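Local structure of N-acetylneuraminic acid outer membrane channel protein NanC (Escherichia coli, 2WJR) at residues G7-S12 with D187-Q192. The protein forms a monomeric, weakly anion-selective beta-barrel channel in the outer membrane that lets N-acetylneuraminic acid enter the bacterium. The protein carries 1 engineered substitution. Sequence-based numbering, arbitrary orientation.
Sequences GYRSGS and DYLDRQ
Arg9 and Leu189 meet through a single methyl group: CD1 of Leu189 sits over the centre of one face of the Arg9 guanidinium, 3.5 Å from Arg9 CZ. The two side chains cross at about a right angle. With CG beside the backbone N (chi1 -63°) and a bend at chi2, the Arg9 chain carries its guanidinium alongside Leu189 CD1. Because the methyl approaches from above the plane, it leaves the in-plane N-H groups available to acceptors. Arg9 NE forms a salt bridge with Glu16 and NH1 another with Glu203; NH1 also hydrogen-bonds to the hydroxyl O8 of a HEPES molecule, probably from the crystallisation liquor. Between them, the two glutamates should help fix the rotation of the guanidinium.

In the NanC barrel, strands 2-9 and 180-188 both pair with strand 198-212, which separates them, so no backbone ladder joins the two segments; the CA atoms of Arg9 and Asp187 are 9.1 Å apart. The contact lies where both strands give way to extracellular loops, and side chains bridge the width of the intervening strand.

Two hydrogen bonds shape the 187-192 segment itself. Gln192 NE2, which also bonds to Tyr150 OH, donates to Leu189 O at 2.9 Å, nearly straight at 167° but from above the carbonyl plane, tying the loop back to the residue that carries the methyl. The backbone N of Arg191, the centre of an inverse gamma turn, bonds to the anti lone pair of Asp190 OD1 at 2.7 Å. Ser12 OG only approaches Gln192 O, at 4.5 Å, and hydrogen-bonds instead with Glu203 and Val194 N.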
loop_
_atom_site.group_PDB
_atom_site.type_symbol
_atom_site.label_atom_id
_atom_site.label_comp_id
_atom_site.label_asym_id
_atom_site.label_seq_id
_atom_site.Cartn_x
_atom_site.Cartn_y
_atom_site.Cartn_z
ATOM N N GLY A 7 1.110 6.560 12.143
ATOM C CA GLY A 7 2.402 5.916 11.958
ATOM C C GLY A 7 3.586 6.823 12.189
ATOM O O GLY A 7 3.503 8.022 11.945
ATOM N N TYR A 8 4.677 6.227 12.663
ATOM C CA TYR A 8 5.958 6.924 12.818
ATOM C C TYR A 8 7.017 6.299 11.916
ATOM O O TYR A 8 7.205 5.089 11.927
ATOM C CB TYR A 8 6.437 6.882 14.280
ATOM C CG TYR A 8 7.835 7.466 14.411
ATOM C CD1 TYR A 8 8.062 8.813 14.162
ATOM C CD2 TYR A 8 8.924 6.663 14.718
ATOM C CE1 TYR A 8 9.341 9.362 14.245
ATOM C CE2 TYR A 8 10.212 7.201 14.807
ATOM C CZ TYR A 8 10.406 8.552 14.565
ATOM O OH TYR A 8 11.664 9.100 14.632
ATOM N N ARG A 9 7.725 7.142 11.165
ATOM C CA ARG A 9 8.827 6.714 10.334
ATOM C C ARG A 9 10.166 7.190 10.908
ATOM O O ARG A 9 10.371 8.398 11.045
ATOM C CB ARG A 9 8.651 7.263 8.931
ATOM C CG ARG A 9 7.398 6.738 8.244
ATOM C CD ARG A 9 7.767 6.299 6.878
ATOM N NE ARG A 9 6.695 6.295 5.904
ATOM C CZ ARG A 9 6.916 6.373 4.600
ATOM N NH1 ARG A 9 8.156 6.506 4.140
ATOM N NH2 ARG A 9 5.909 6.354 3.756
ATOM N N SER A 10 11.058 6.229 11.175
ATOM C CA SER A 10 12.286 6.427 11.978
ATOM C C SER A 10 13.407 7.141 11.220
ATOM O O SER A 10 14.177 7.903 11.812
ATOM C CB SER A 10 12.801 5.071 12.492
ATOM N N GLY A 11 13.513 6.883 9.922
ATOM C CA GLY A 11 14.545 7.503 9.090
ATOM C C GLY A 11 14.160 8.909 8.665
ATOM O O GLY A 11 14.957 9.859 8.749
ATOM N N SER A 12 12.920 9.042 8.218
ATOM C CA SER A 12 12.364 10.342 7.861
ATOM C C SER A 12 12.024 11.184 9.091
ATOM O O SER A 12 11.801 12.380 8.973
ATOM C CB SER A 12 11.132 10.163 6.983
ATOM O OG SER A 12 11.505 9.663 5.714
ATOM N N ASP A 187 6.514 -1.854 9.565
ATOM C CA ASP A 187 6.989 -1.920 8.190
ATOM C C ASP A 187 8.470 -1.594 8.146
ATOM O O ASP A 187 8.967 -0.781 8.939
ATOM C CB ASP A 187 6.251 -0.935 7.279
ATOM C CG ASP A 187 4.822 -0.772 7.655
ATOM O OD1 ASP A 187 4.046 -1.723 7.440
ATOM O OD2 ASP A 187 4.470 0.302 8.184
ATOM N N TYR A 188 9.161 -2.266 7.238
ATOM C CA TYR A 188 10.492 -1.862 6.840
ATOM C C TYR A 188 10.413 -1.394 5.388
ATOM O O TYR A 188 10.067 -2.173 4.466
ATOM C CB TYR A 188 11.502 -2.986 7.013
ATOM C CG TYR A 188 12.884 -2.494 6.633
ATOM C CD1 TYR A 188 13.558 -3.030 5.543
ATOM C CD2 TYR A 188 13.471 -1.435 7.325
ATOM C CE1 TYR A 188 14.816 -2.562 5.175
ATOM C CE2 TYR A 188 14.721 -0.951 6.966
ATOM C CZ TYR A 188 15.381 -1.516 5.883
ATOM O OH TYR A 188 16.610 -1.030 5.515
ATOM N N LEU A 189 10.702 -0.110 5.180
ATOM C CA LEU A 189 10.527 0.498 3.869
ATOM C C LEU A 189 11.860 0.723 3.122
ATOM O O LEU A 189 11.988 1.649 2.320
ATOM C CB LEU A 189 9.748 1.790 4.034
ATOM C CG LEU A 189 8.412 1.613 4.762
ATOM C CD1 LEU A 189 7.727 2.969 4.879
ATOM C CD2 LEU A 189 7.489 0.599 4.044
ATOM N N ASP A 190 12.820 -0.167 3.366
ATOM C CA ASP A 190 14.125 -0.139 2.702
ATOM C C ASP A 190 14.859 1.132 3.197
ATOM O O ASP A 190 14.412 1.791 4.127
ATOM C CB ASP A 190 13.910 -0.143 1.174
ATOM C CG ASP A 190 15.085 -0.723 0.398
ATOM O OD1 ASP A 190 16.245 -0.252 0.588
ATOM O OD2 ASP A 190 14.837 -1.607 -0.455
ATOM N N ARG A 191 15.980 1.471 2.588
ATOM C CA ARG A 191 16.690 2.691 2.988
ATOM C C ARG A 191 16.126 3.896 2.239
ATOM O O ARG A 191 16.818 4.516 1.448
ATOM C CB ARG A 191 18.177 2.524 2.718
ATOM C CG ARG A 191 18.810 1.398 3.530
ATOM C CD ARG A 191 20.352 1.492 3.448
ATOM N NE ARG A 191 20.792 2.729 4.096
ATOM C CZ ARG A 191 20.884 2.899 5.422
ATOM N NH1 ARG A 191 21.282 4.071 5.929
ATOM N NH2 ARG A 191 20.615 1.901 6.254
ATOM N N GLN A 192 14.863 4.227 2.510
ATOM C CA GLN A 192 14.147 5.252 1.759
ATOM C C GLN A 192 13.780 6.454 2.625
ATOM O O GLN A 192 13.018 7.333 2.192
ATOM C CB GLN A 192 12.880 4.660 1.122
ATOM C CG GLN A 192 13.171 3.797 -0.084
ATOM C CD GLN A 192 11.925 3.406 -0.864
ATOM O OE1 GLN A 192 11.663 3.947 -1.933
ATOM N NE2 GLN A 192 11.148 2.460 -0.325
#